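Local atomic coordinates of 3-chlorocatechol 1,2-dioxygenase (Rhodococcus opacus, PDB entry 2BOY), a protein that probably cleaves the aromatic ring of catechols such as 3-chlorocatechol between the two hydroxyl-bearing carbons, using a ferric iron and dioxygen. Residues I104-V109 and R156-T161. Sequence-based numbering, arbitrary orientation.
Sequences IFRGEV and RFTLRT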
# COMPACT_ATOMS: atom_id res chain seq x y z
N ILE A 104 33.74 16.03 16.10
CA ILE A 104 34.23 17.13 15.24
C ILE A 104 34.31 16.59 13.84
O ILE A 104 35.06 15.62 13.57
CB ILE A 104 35.59 17.71 15.71
CG1 ILE A 104 35.52 18.11 17.20
CG2 ILE A 104 36.03 18.85 14.80
CD1 ILE A 104 34.43 19.13 17.57
N PHE A 105 33.53 17.20 12.95
CA PHE A 105 33.41 16.71 11.58
C PHE A 105 34.10 17.70 10.63
O PHE A 105 33.75 18.88 10.62
CB PHE A 105 31.93 16.48 11.21
CG PHE A 105 31.71 15.95 9.81
CD1 PHE A 105 31.92 16.77 8.70
CD2 PHE A 105 31.30 14.63 9.60
CE1 PHE A 105 31.75 16.30 7.38
CE2 PHE A 105 31.08 14.14 8.29
CZ PHE A 105 31.35 14.99 7.17
N ARG A 106 35.14 17.24 9.92
CA ARG A 106 35.88 18.10 9.00
C ARG A 106 35.44 17.72 7.60
O ARG A 106 35.72 16.60 7.12
CB ARG A 106 37.40 17.88 9.17
CG ARG A 106 37.89 18.23 10.58
CD ARG A 106 39.40 17.95 10.83
NE ARG A 106 39.75 18.11 12.27
CZ ARG A 106 39.75 19.28 12.87
NH1 ARG A 106 39.44 20.35 12.15
NH2 ARG A 106 40.09 19.40 14.17
N GLY A 107 34.73 18.65 6.94
CA GLY A 107 34.20 18.42 5.61
C GLY A 107 34.98 19.13 4.52
O GLY A 107 35.62 20.17 4.76
N GLU A 108 34.94 18.57 3.32
CA GLU A 108 35.48 19.24 2.15
C GLU A 108 34.52 18.89 1.01
O GLU A 108 33.99 17.75 0.94
CB GLU A 108 36.92 18.74 1.82
CG GLU A 108 37.59 19.52 0.66
CD GLU A 108 38.92 18.93 0.19
OE1 GLU A 108 39.10 17.69 0.30
OE2 GLU A 108 39.75 19.71 -0.34
N VAL A 109 34.29 19.86 0.13
CA VAL A 109 33.50 19.63 -1.08
C VAL A 109 34.35 20.06 -2.28
O VAL A 109 34.84 21.20 -2.30
CB VAL A 109 32.15 20.39 -1.11
CG1 VAL A 109 31.33 19.95 -2.37
CG2 VAL A 109 31.29 20.19 0.22
N ARG A 156 36.01 23.95 2.45
CA ARG A 156 36.07 23.25 3.73
C ARG A 156 35.13 23.82 4.78
O ARG A 156 34.69 24.97 4.71
CB ARG A 156 37.50 23.28 4.28
CG ARG A 156 38.48 22.42 3.49
CD ARG A 156 39.92 22.40 4.08
NE ARG A 156 40.83 21.62 3.23
CZ ARG A 156 40.95 20.28 3.29
NH1 ARG A 156 40.26 19.55 4.17
NH2 ARG A 156 41.79 19.65 2.48
N PHE A 157 34.85 23.00 5.78
CA PHE A 157 34.16 23.49 6.98
C PHE A 157 34.51 22.51 8.10
O PHE A 157 34.93 21.36 7.85
CB PHE A 157 32.61 23.54 6.79
CG PHE A 157 31.97 22.19 6.51
CD1 PHE A 157 31.62 21.34 7.56
CD2 PHE A 157 31.77 21.75 5.22
CE1 PHE A 157 31.04 20.10 7.32
CE2 PHE A 157 31.19 20.50 4.94
CZ PHE A 157 30.80 19.68 5.99
N THR A 158 34.31 22.98 9.33
CA THR A 158 34.48 22.16 10.51
C THR A 158 33.18 22.29 11.23
O THR A 158 32.69 23.43 11.41
CB THR A 158 35.63 22.74 11.38
OG1 THR A 158 36.89 22.53 10.70
CG2 THR A 158 35.78 21.95 12.68
N LEU A 159 32.62 21.17 11.67
CA LEU A 159 31.30 21.19 12.31
C LEU A 159 31.38 20.44 13.64
O LEU A 159 31.88 19.30 13.67
CB LEU A 159 30.25 20.56 11.38
CG LEU A 159 28.80 20.39 11.92
CD1 LEU A 159 28.19 21.74 12.22
CD2 LEU A 159 27.93 19.62 10.92
N ARG A 160 30.90 21.08 14.72
CA ARG A 160 30.82 20.40 16.00
C ARG A 160 29.40 19.87 16.28
O ARG A 160 28.41 20.60 16.18
CB ARG A 160 31.25 21.32 17.15
CG ARG A 160 31.08 20.71 18.52
CD ARG A 160 31.69 21.51 19.69
NE ARG A 160 30.76 21.53 20.83
CZ ARG A 160 30.27 22.65 21.40
NH1 ARG A 160 30.64 23.84 20.96
NH2 ARG A 160 29.41 22.57 22.42
N THR A 161 29.32 18.62 16.67
CA THR A 161 28.04 18.04 17.00
C THR A 161 28.28 16.94 18.03
O THR A 161 29.30 16.96 18.74
CB THR A 161 27.32 17.61 15.70
OG1 THR A 161 26.04 17.12 16.01
CG2 THR A 161 28.05 16.46 14.96
O HOH W 1 37.79 20.25 6.35
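In Phe157, CG lies between the backbone N and the carbonyl carbon (chi1 62°), which lays one face of the ring over Gly107 on the facing strand, while Phe105, with CG anti to its backbone N (chi1 -179°), sends its ring down the same side of the sheet. Gly107 CA sits 3.8 Å from the centroid of the Phe157 ring, a CH-pi contact over the face, at a position where the ring takes the room a CB would need. The two phenylalanine rings then meet rim to rim, planes only 7° apart, with Phe105 CD1 3.7 Å from Phe157 CE1. An alanine in place of Phe157 would probably leave Gly107 CA without its aromatic cover and the Phe105 rim without its neighbour. Beneath these side chains the backbones form antiparallel hydrogen-bonded pairs at Phe105–Leu159 and Gly107–Phe157. The hydrogen bond from Phe105 N to Leu159 O (2.8 Å) is nearly straight, whereas in that from Phe157 N to Gly107 O (3.1 Å) the donor comes from above the carbonyl plane. A water also donates to Gly107 O at 2.7 Å. The other face is polar at one end: Glu108 stacks its carboxylate over the Arg156 guanidinium, Glu108 OE2 3.5 Å from Arg156 NH2, a salt bridge of charges without a directed N-H. At the other end Ile104 CD1 rests on Arg160 CG at 3.8 Å. Strand 241-250 flanks 104-109 on its other edge, and Phe105 and Leu159 both reach Trp194 on the strand bearing the iron ligands His191 and His193. With Phe105, Phe157 and Leu159 turned inward, this antiparallel pair forms part of the beta-sandwich that, as in other intradiol dioxygenases, carries the ferric iron site.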